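PDB 5C2V: hydrazine synthase alpha subunit from Candidatus Kuenenia stuttgartiensis, which condenses hydroxylamine, made in the gamma subunit, with ammonia to yield hydrazine, as the two-heme alpha subunit of the hydrazine synthase complex. Local coordinates for residues N48-I53 / S227-W232; A79-T84 / C125-Y130; C103-M108 / R116-L121. All blocks are in the same frame, centred on the assembly; numbering follows the deposited sequence.

Contact 1: N48-I53 / S227-W232; sequences NYPHYI and SNFDPW
Apolar packing between Pro-50 and Phe-229 makes up the middle of this contact. CB of Pro-50 sits over one face of the Phe-229 ring, shifted toward its rim, 3.7 Å from the ring centroid. This is a CH-pi contact, 27° off the ring normal. The Phe-229 side chain has CG between the backbone N and the carbonyl carbon (chi1 58°), which turns the ring to the proline. CG of Pro-50 also rests on CB of Ser-227 at 3.5 Å. The peptide bond before Pro-50 is cis.

The second kind is aromatic. CE2 of Tyr-49 lies 4.0 Å from CE2 of Phe-229. The two ring planes are 77° apart, and the pair is oblique.

The polar part is one hydrogen bond. Tyr-49 OH donates to OD2 of Asp-230 at 3.2 Å, on the syn side of the carboxylate. The carboxylate stands almost perpendicular to the tyrosine ring, with OD2 at the ring edge. OD2 also accepts from Gln-288 N, so this buried oxygen is held by two donors.

The contact joins the loop between strands 31-37 and 58-63 to strand 228-233, the first strand of a four-stranded antiparallel blade in the six-bladed beta-propeller.

Contact 2: A79-T84 / C125-Y130; sequences AFDPCT and CRSPIY
Asp-81 grips strand 124-131 through one carboxylate oxygen. Its OD2 forms a salt bridge with NE of Arg-126 at 3.2 Å and accepts a hydrogen bond from Ser-127 N at 3.0 Å. The N-H arrives from above the carboxylate plane, with an angle of 145° at the hydrogen. These two strands run nearly parallel, but they belong to different sheets of the beta-propeller. No backbone-to-backbone bond joins them. The Asp-81 side chain reaches across instead.

The Arg-126 chain bends at chi3 (-59°), and NE comes to the Asp-81 carboxylate. Carboxylate and guanidinium planes are 49° apart, so the two groups do not lie flat against each other. Two donors on one buried oxygen would probably favour the charged carboxylate. Asp-81 N in turn donates to Gln-384 OE1. The Phe-80 ring meets the guanidinium edge to edge, with CE2 of Phe-80 3.8 Å from NE of Arg-126.

Further along, the strands meet by packing. SG of Cys-83 lies 3.9 Å from CG2 of Ile-129. The Tyr-130 ring turns its edge to the backbone of Thr-84, and CD2 of Tyr-130 is 3.8 Å from Thr-84 O.

Contact 3: C103-M108 / R116-L121; sequences CQIWEM and RQMTDL
A beta hairpin forms the outer edge of a four-stranded antiparallel propeller blade, with strand 103-109 followed by the short strand 116-117. Glu-107 and Arg-116 are a hydrogen-bonded pair. Glu-107 N donates to Arg-116 O at 3.1 Å, and Arg-116 N to Glu-107 O at 3.0 Å. Trp-106 and Gln-117 are the neighbouring non-hydrogen-bonded pair. The Gln-117 chain is extended, with CG anti to the backbone N (chi1 -177°). It lies over one face of the Trp-106 indole, and its CG is 3.8 Å from the centroid of the six-membered ring.

Beyond strand 116-117 the backbone bond from Met-118 N to Ile-105 O (2.8 Å) continues the contact. Thr-119 OG1 donates to OE1 of Gln-104 at 3.0 Å. The bend at chi2 (-76°) brings the Gln-104 amide to the loop at 119-121. NE2 gives a nearly straight bond to Leu-121 O at 2.6 Å, on a lone pair in the carbonyl plane, and also donates to Gly-101 O.

Glu-107 OE2 and Arg-116 NH1 make a long ion pair at 3.9 Å. Stronger partners lie outside: Lys-90 NZ for Glu-107 OE1, Thr-192 O for Arg-116 NH2. The Gln-104 amide thus satisfies backbone carbonyls where strand pairing ends.

From the N terminus, residues 48-53 come first, in the loop before strand 58-63. Strand 76-84 then opens one blade. Contact 3 closes the shortest loop, the hairpin at that blade's outer edge. Contact 2 closes a larger loop around it, from the blade's first strand to strand 124-131. Contact 1 closes the longest, reaching strand 228-233, and encloses both others. Contacts 1 and 2 touch at Arg-126, which lies 3.6 Å by its NH1 from OD1 of Asp-230. Contacts 2 and 3 meet where Cys-125 N lies 3.2 Å from Cys-103 O. Contact 3 lies within the second sheet, contact 2 joins it to the third, and contact 1 brings a first-sheet loop to the fourth.

Contact 1: N48-I53 / S227-W232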
loop_
_atom_site.group_PDB
_atom_site.type_symbol
_atom_site.label_atom_id
_atom_site.label_comp_id
_atom_site.label_asym_id
_atom_site.label_seq_id
_atom_site.Cartn_x
_atom_site.Cartn_y
_atom_site.Cartn_z
ATOM N N ASN D 48 -5.131 21.059 12.872
ATOM C CA ASN D 48 -6.415 20.538 13.334
ATOM C C ASN D 48 -7.525 20.605 12.279
ATOM O O ASN D 48 -8.686 20.329 12.581
ATOM C CB ASN D 48 -6.852 21.269 14.604
ATOM C CG ASN D 48 -6.123 20.772 15.840
ATOM O OD1 ASN D 48 -5.564 21.556 16.606
ATOM N ND2 ASN D 48 -6.122 19.456 16.035
ATOM N N TYR D 49 -7.156 20.989 11.058
ATOM C CA TYR D 49 -8.081 21.102 9.925
ATOM C C TYR D 49 -8.931 19.839 9.772
ATOM O O TYR D 49 -8.430 18.737 9.984
ATOM C CB TYR D 49 -7.279 21.350 8.641
ATOM C CG TYR D 49 -7.883 22.325 7.655
ATOM C CD1 TYR D 49 -7.552 23.673 7.693
ATOM C CD2 TYR D 49 -8.752 21.893 6.662
ATOM C CE1 TYR D 49 -8.088 24.567 6.787
ATOM C CE2 TYR D 49 -9.296 22.780 5.752
ATOM C CZ TYR D 49 -8.959 24.115 5.818
ATOM O OH TYR D 49 -9.496 25.002 4.914
ATOM N N PRO D 50 -10.219 19.978 9.403
ATOM C CA PRO D 50 -11.059 21.145 9.110
ATOM C C PRO D 50 -11.419 21.991 10.320
ATOM O O PRO D 50 -11.895 23.113 10.141
ATOM C CB PRO D 50 -12.319 20.522 8.516
ATOM C CG PRO D 50 -12.420 19.225 9.190
ATOM C CD PRO D 50 -11.004 18.733 9.325
ATOM N N HIS D 51 -11.192 21.489 11.530
ATOM C CA HIS D 51 -11.677 22.223 12.681
ATOM C C HIS D 51 -10.597 23.243 12.942
ATOM O O HIS D 51 -9.557 22.961 13.536
ATOM C CB HIS D 51 -11.894 21.289 13.875
ATOM C CG HIS D 51 -12.278 21.983 15.144
ATOM N ND1 HIS D 51 -13.549 22.466 15.375
ATOM C CD2 HIS D 51 -11.568 22.248 16.266
ATOM C CE1 HIS D 51 -13.600 23.011 16.577
ATOM N NE2 HIS D 51 -12.411 22.893 17.139
ATOM N N TYR D 52 -10.894 24.452 12.486
ATOM C CA TYR D 52 -9.901 25.498 12.357
ATOM C C TYR D 52 -10.503 26.805 12.830
ATOM O O TYR D 52 -11.410 27.348 12.199
ATOM C CB TYR D 52 -9.435 25.571 10.899
ATOM C CG TYR D 52 -8.486 26.692 10.547
ATOM C CD1 TYR D 52 -7.146 26.636 10.908
ATOM C CD2 TYR D 52 -8.918 27.782 9.803
ATOM C CE1 TYR D 52 -6.271 27.652 10.569
ATOM C CE2 TYR D 52 -8.051 28.801 9.457
ATOM C CZ TYR D 52 -6.730 28.732 9.842
ATOM O OH TYR D 52 -5.865 29.745 9.500
ATOM N N ILE D 53 -9.985 27.317 13.937
ATOM C CA ILE D 53 -10.469 28.563 14.501
ATOM C C ILE D 53 -9.253 29.399 14.843
ATOM O O ILE D 53 -8.801 29.413 15.986
ATOM C CB ILE D 53 -11.343 28.346 15.754
ATOM C CG1 ILE D 53 -12.386 27.253 15.506
ATOM C CG2 ILE D 53 -12.024 29.645 16.162
ATOM C CD1 ILE D 53 -13.290 26.989 16.689
ATOM N N SER D 227 -15.816 14.384 9.198
ATOM C CA SER D 227 -15.975 15.772 8.781
ATOM C C SER D 227 -16.125 15.969 7.274
ATOM O O SER D 227 -15.301 15.503 6.487
ATOM C CB SER D 227 -14.792 16.599 9.283
ATOM O OG SER D 227 -14.767 16.649 10.699
ATOM N N ASN D 228 -17.191 16.664 6.890
ATOM C CA ASN D 228 -17.332 17.201 5.540
ATOM C C ASN D 228 -17.067 18.699 5.584
ATOM O O ASN D 228 -17.621 19.403 6.428
ATOM C CB ASN D 228 -18.723 16.920 4.971
ATOM C CG ASN D 228 -18.905 15.475 4.558
ATOM O OD1 ASN D 228 -17.941 14.787 4.231
ATOM N ND2 ASN D 228 -20.149 15.011 4.562
ATOM N N PHE D 229 -16.219 19.191 4.688
ATOM C CA PHE D 229 -15.783 20.580 4.783
ATOM C C PHE D 229 -15.371 21.206 3.456
ATOM O O PHE D 229 -15.352 20.543 2.419
ATOM C CB PHE D 229 -14.622 20.682 5.774
ATOM C CG PHE D 229 -13.436 19.827 5.413
ATOM C CD1 PHE D 229 -13.384 18.494 5.790
ATOM C CD2 PHE D 229 -12.368 20.361 4.710
ATOM C CE1 PHE D 229 -12.294 17.708 5.464
ATOM C CE2 PHE D 229 -11.275 19.579 4.381
ATOM C CZ PHE D 229 -11.239 18.251 4.760
ATOM N N ASP D 230 -15.020 22.488 3.524
ATOM C CA ASP D 230 -14.605 23.284 2.369
ATOM C C ASP D 230 -15.537 23.161 1.161
ATOM O O ASP D 230 -15.132 22.660 0.112
ATOM C CB ASP D 230 -13.181 22.900 1.960
ATOM C CG ASP D 230 -12.152 23.305 2.997
ATOM O OD1 ASP D 230 -12.552 23.675 4.122
ATOM O OD2 ASP D 230 -10.942 23.251 2.692
ATOM N N PRO D 231 -16.791 23.628 1.301
ATOM C CA PRO D 231 -17.735 23.576 0.180
ATOM C C PRO D 231 -17.450 24.645 -0.874
ATOM O O PRO D 231 -17.006 25.741 -0.537
ATOM C CB PRO D 231 -19.085 23.820 0.855
ATOM C CG PRO D 231 -18.756 24.674 2.025
ATOM C CD PRO D 231 -17.399 24.228 2.504
ATOM N N TRP D 232 -17.707 24.319 -2.138
ATOM C CA TRP D 232 -17.493 25.253 -3.237
ATOM C C TRP D 232 -18.503 24.979 -4.350
ATOM O O TRP D 232 -19.445 24.208 -4.160
ATOM C CB TRP D 232 -16.056 25.155 -3.759
ATOM C CG TRP D 232 -15.584 26.375 -4.500
ATOM C CD1 TRP D 232 -15.182 26.438 -5.803
ATOM C CD2 TRP D 232 -15.471 27.708 -3.981
ATOM N NE1 TRP D 232 -14.823 27.725 -6.126
ATOM C CE2 TRP D 232 -14.992 28.523 -5.026
ATOM C CE3 TRP D 232 -15.728 28.290 -2.735
ATOM C CZ2 TRP D 232 -14.763 29.888 -4.864
ATOM C CZ3 TRP D 232 -15.501 29.646 -2.576
ATOM C CH2 TRP D 232 -15.024 30.429 -3.635
#

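Contact 2: A79-T84 / C125-Y130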
loop_
_atom_site.group_PDB
_atom_site.type_symbol
_atom_site.label_atom_id
_atom_site.label_comp_id
_atom_site.label_asym_id
_atom_site.label_seq_id
_atom_site.Cartn_x
_atom_site.Cartn_y
_atom_site.Cartn_z
ATOM N N ALA D 79 -11.819 36.225 13.138
ATOM C CA ALA D 79 -12.561 36.277 11.883
ATOM C C ALA D 79 -11.758 35.686 10.729
ATOM O O ALA D 79 -10.567 35.966 10.583
ATOM C CB ALA D 79 -12.959 37.700 11.570
ATOM N N PHE D 80 -12.421 34.880 9.904
ATOM C CA PHE D 80 -11.751 34.178 8.813
ATOM C C PHE D 80 -12.745 33.633 7.786
ATOM O O PHE D 80 -13.950 33.866 7.889
ATOM C CB PHE D 80 -10.889 33.038 9.367
ATOM C CG PHE D 80 -11.653 32.036 10.191
ATOM C CD1 PHE D 80 -11.971 32.301 11.514
ATOM C CD2 PHE D 80 -12.041 30.825 9.645
ATOM C CE1 PHE D 80 -12.672 31.381 12.272
ATOM C CE2 PHE D 80 -12.741 29.900 10.399
ATOM C CZ PHE D 80 -13.057 30.179 11.714
ATOM N N ASP D 81 -12.219 32.910 6.798
ATOM C CA ASP D 81 -13.008 32.311 5.717
ATOM C C ASP D 81 -13.858 33.312 4.931
ATOM O O ASP D 81 -15.085 33.266 4.993
ATOM C CB ASP D 81 -13.917 31.210 6.272
ATOM C CG ASP D 81 -13.164 29.931 6.574
ATOM O OD1 ASP D 81 -12.106 29.703 5.951
ATOM O OD2 ASP D 81 -13.632 29.153 7.431
ATOM N N PRO D 82 -13.207 34.219 4.182
ATOM C CA PRO D 82 -13.949 35.180 3.357
ATOM C C PRO D 82 -14.572 34.541 2.115
ATOM O O PRO D 82 -13.921 33.732 1.457
ATOM C CB PRO D 82 -12.874 36.200 2.947
ATOM C CG PRO D 82 -11.655 35.873 3.775
ATOM C CD PRO D 82 -11.754 34.417 4.068
ATOM N N CYS D 83 -15.814 34.901 1.803
ATOM C CA CYS D 83 -16.419 34.536 0.523
ATOM C C CYS D 83 -17.230 35.702 -0.031
ATOM O O CYS D 83 -18.179 36.155 0.606
ATOM C CB CYS D 83 -17.304 33.297 0.674
ATOM S SG CYS D 83 -17.899 32.611 -0.891
ATOM N N THR D 84 -16.877 36.169 -1.225
ATOM C CA THR D 84 -17.528 37.346 -1.796
ATOM C C THR D 84 -18.884 37.013 -2.412
ATOM O O THR D 84 -19.108 35.899 -2.885
ATOM C CB THR D 84 -16.648 38.019 -2.873
ATOM O OG1 THR D 84 -16.527 37.155 -4.009
ATOM C CG2 THR D 84 -15.263 38.327 -2.322
ATOM N N CYS D 125 -19.035 26.948 13.266
ATOM C CA CYS D 125 -19.389 27.137 11.859
ATOM C C CYS D 125 -18.261 27.816 11.084
ATOM O O CYS D 125 -17.605 28.720 11.602
ATOM C CB CYS D 125 -20.668 27.968 11.732
ATOM S SG CYS D 125 -22.070 27.367 12.694
ATOM N N ARG D 126 -18.042 27.386 9.844
ATOM C CA ARG D 126 -17.044 28.017 8.986
ATOM C C ARG D 126 -17.235 27.714 7.497
ATOM O O ARG D 126 -18.108 26.931 7.108
ATOM C CB ARG D 126 -15.635 27.594 9.413
ATOM C CG ARG D 126 -15.377 26.098 9.347
ATOM C CD ARG D 126 -13.950 25.775 9.761
ATOM N NE ARG D 126 -12.969 26.446 8.912
ATOM C CZ ARG D 126 -12.366 25.878 7.873
ATOM N NH1 ARG D 126 -12.640 24.621 7.552
ATOM N NH2 ARG D 126 -11.488 26.565 7.155
ATOM N N SER D 127 -16.381 28.339 6.687
ATOM C CA SER D 127 -16.402 28.235 5.225
ATOM C C SER D 127 -17.785 28.398 4.585
ATOM O O SER D 127 -18.273 27.480 3.927
ATOM C CB SER D 127 -15.800 26.897 4.793
ATOM O OG SER D 127 -14.433 26.814 5.158
ATOM N N PRO D 128 -18.422 29.568 4.773
ATOM C CA PRO D 128 -19.705 29.815 4.109
ATOM C C PRO D 128 -19.537 30.187 2.637
ATOM O O PRO D 128 -18.558 30.842 2.281
ATOM C CB PRO D 128 -20.282 30.984 4.906
ATOM C CG PRO D 128 -19.079 31.750 5.332
ATOM C CD PRO D 128 -17.984 30.735 5.562
ATOM N N ILE D 129 -20.481 29.774 1.796
ATOM C CA ILE D 129 -20.505 30.191 0.397
ATOM C C ILE D 129 -21.926 30.535 -0.027
ATOM O O ILE D 129 -22.895 30.057 0.568
ATOM C CB ILE D 129 -19.954 29.103 -0.554
ATOM C CG1 ILE D 129 -20.770 27.815 -0.428
ATOM C CG2 ILE D 129 -18.475 28.846 -0.294
ATOM C CD1 ILE D 129 -20.391 26.752 -1.434
ATOM N N TYR D 130 -22.046 31.367 -1.056
ATOM C CA TYR D 130 -23.353 31.725 -1.590
ATOM C C TYR D 130 -23.740 30.800 -2.734
ATOM O O TYR D 130 -22.957 30.565 -3.654
ATOM C CB TYR D 130 -23.372 33.179 -2.064
ATOM C CG TYR D 130 -23.257 34.193 -0.949
ATOM C CD1 TYR D 130 -24.278 34.351 -0.020
ATOM C CD2 TYR D 130 -22.134 34.999 -0.831
ATOM C CE1 TYR D 130 -24.180 35.278 0.999
ATOM C CE2 TYR D 130 -22.027 35.931 0.184
ATOM C CZ TYR D 130 -23.053 36.066 1.097
ATOM O OH TYR D 130 -22.953 36.991 2.110
#

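Contact 3: C103-M108 / R116-L121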
loop_
_atom_site.group_PDB
_atom_site.type_symbol
_atom_site.label_atom_id
_atom_site.label_comp_id
_atom_site.label_asym_id
_atom_site.label_seq_id
_atom_site.Cartn_x
_atom_site.Cartn_y
_atom_site.Cartn_z
ATOM N N CYS D 103 -18.239 30.729 17.485
ATOM C CA CYS D 103 -17.813 30.931 16.106
ATOM C C CYS D 103 -18.984 30.660 15.176
ATOM O O CYS D 103 -19.440 29.525 15.043
ATOM C CB CYS D 103 -16.630 30.026 15.758
ATOM S SG CYS D 103 -15.896 30.355 14.138
ATOM N N GLN D 104 -19.466 31.715 14.529
ATOM C CA GLN D 104 -20.690 31.633 13.746
ATOM C C GLN D 104 -20.508 32.197 12.342
ATOM O O GLN D 104 -19.428 32.670 11.985
ATOM C CB GLN D 104 -21.818 32.378 14.461
ATOM C CG GLN D 104 -22.075 31.918 15.893
ATOM C CD GLN D 104 -22.819 30.596 15.967
ATOM O OE1 GLN D 104 -23.186 30.015 14.946
ATOM N NE2 GLN D 104 -23.053 30.120 17.184
ATOM N N ILE D 105 -21.575 32.144 11.553
ATOM C CA ILE D 105 -21.562 32.695 10.204
ATOM C C ILE D 105 -22.083 34.129 10.215
ATOM O O ILE D 105 -23.122 34.417 10.805
ATOM C CB ILE D 105 -22.409 31.846 9.234
ATOM C CG1 ILE D 105 -21.908 30.401 9.212
ATOM C CG2 ILE D 105 -22.379 32.441 7.834
ATOM C CD1 ILE D 105 -20.496 30.251 8.689
ATOM N N TRP D 106 -21.344 35.024 9.569
ATOM C CA TRP D 106 -21.724 36.428 9.494
ATOM C C TRP D 106 -21.610 36.916 8.056
ATOM O O TRP D 106 -21.026 36.237 7.214
ATOM C CB TRP D 106 -20.840 37.282 10.408
ATOM C CG TRP D 106 -20.773 36.810 11.833
ATOM C CD1 TRP D 106 -20.100 35.720 12.305
ATOM C CD2 TRP D 106 -21.379 37.431 12.973
ATOM N NE1 TRP D 106 -20.263 35.615 13.665
ATOM C CE2 TRP D 106 -21.043 36.655 14.100
ATOM C CE3 TRP D 106 -22.179 38.564 13.149
ATOM C CZ2 TRP D 106 -21.478 36.975 15.385
ATOM C CZ3 TRP D 106 -22.608 38.881 14.426
ATOM C CH2 TRP D 106 -22.258 38.088 15.526
ATOM N N GLU D 107 -22.174 38.084 7.772
ATOM C CA GLU D 107 -21.964 38.726 6.478
ATOM C C GLU D 107 -21.967 40.240 6.626
ATOM O O GLU D 107 -22.643 40.788 7.498
ATOM C CB GLU D 107 -23.026 38.296 5.461
ATOM C CG GLU D 107 -24.455 38.273 5.977
ATOM C CD GLU D 107 -25.467 38.177 4.847
ATOM O OE1 GLU D 107 -25.213 38.761 3.774
ATOM O OE2 GLU D 107 -26.512 37.517 5.021
ATOM N N MET D 108 -21.201 40.914 5.773
ATOM C CA MET D 108 -21.129 42.369 5.809
ATOM C C MET D 108 -20.736 42.939 4.452
ATOM O O MET D 108 -20.206 42.228 3.599
ATOM C CB MET D 108 -20.136 42.836 6.875
ATOM C CG MET D 108 -18.677 42.666 6.480
ATOM S SD MET D 108 -17.544 43.586 7.540
ATOM C CE MET D 108 -17.864 42.826 9.130
ATOM N N ARG D 116 -24.443 41.577 9.778
ATOM C CA ARG D 116 -25.589 40.736 10.121
ATOM C C ARG D 116 -25.150 39.338 10.564
ATOM O O ARG D 116 -24.208 38.771 10.011
ATOM C CB ARG D 116 -26.550 40.632 8.931
ATOM C CG ARG D 116 -27.812 39.833 9.219
ATOM C CD ARG D 116 -28.605 39.550 7.952
ATOM N NE ARG D 116 -29.727 38.652 8.211
ATOM C CZ ARG D 116 -30.466 38.084 7.263
ATOM N NH1 ARG D 116 -30.204 38.319 5.984
ATOM N NH2 ARG D 116 -31.467 37.279 7.595
ATOM N N GLN D 117 -25.842 38.786 11.559
ATOM C CA GLN D 117 -25.509 37.470 12.104
ATOM C C GLN D 117 -26.369 36.356 11.508
ATOM O O GLN D 117 -27.584 36.328 11.700
ATOM C CB GLN D 117 -25.662 37.474 13.625
ATOM C CG GLN D 117 -25.256 36.169 14.289
ATOM C CD GLN D 117 -25.466 36.190 15.789
ATOM O OE1 GLN D 117 -25.694 37.244 16.382
ATOM N NE2 GLN D 117 -25.393 35.019 16.413
ATOM N N MET D 118 -25.728 35.443 10.784
ATOM C CA MET D 118 -26.429 34.355 10.105
ATOM C C MET D 118 -26.756 33.140 10.981
ATOM O O MET D 118 -27.852 32.588 10.886
ATOM C CB MET D 118 -25.616 33.905 8.893
ATOM C CG MET D 118 -25.310 35.040 7.939
ATOM S SD MET D 118 -26.772 36.058 7.678
ATOM C CE MET D 118 -27.746 34.976 6.636
ATOM N N THR D 119 -25.815 32.719 11.824
ATOM C CA THR D 119 -25.985 31.476 12.581
ATOM C C THR D 119 -25.864 31.643 14.094
ATOM O O THR D 119 -24.919 32.252 14.587
ATOM C CB THR D 119 -24.958 30.409 12.142
ATOM O OG1 THR D 119 -23.638 30.968 12.174
ATOM C CG2 THR D 119 -25.258 29.921 10.738
ATOM N N ASP D 120 -26.851 31.130 14.823
ATOM C CA ASP D 120 -26.776 31.027 16.280
ATOM C C ASP D 120 -26.378 29.630 16.776
ATOM O O ASP D 120 -26.429 29.368 17.978
ATOM C CB ASP D 120 -28.097 31.441 16.927
ATOM C CG ASP D 120 -27.896 32.049 18.304
ATOM O OD1 ASP D 120 -26.792 32.577 18.560
ATOM O OD2 ASP D 120 -28.832 31.999 19.128
ATOM N N LEU D 121 -25.993 28.747 15.854
ATOM C CA LEU D 121 -25.830 27.313 16.132
ATOM C C LEU D 121 -25.007 27.013 17.382
ATOM O O LEU D 121 -24.059 27.730 17.702
ATOM C CB LEU D 121 -25.171 26.616 14.932
ATOM C CG LEU D 121 -24.843 25.123 15.082
ATOM C CD1 LEU D 121 -26.110 24.279 15.094
ATOM C CD2 LEU D 121 -23.867 24.632 14.017
#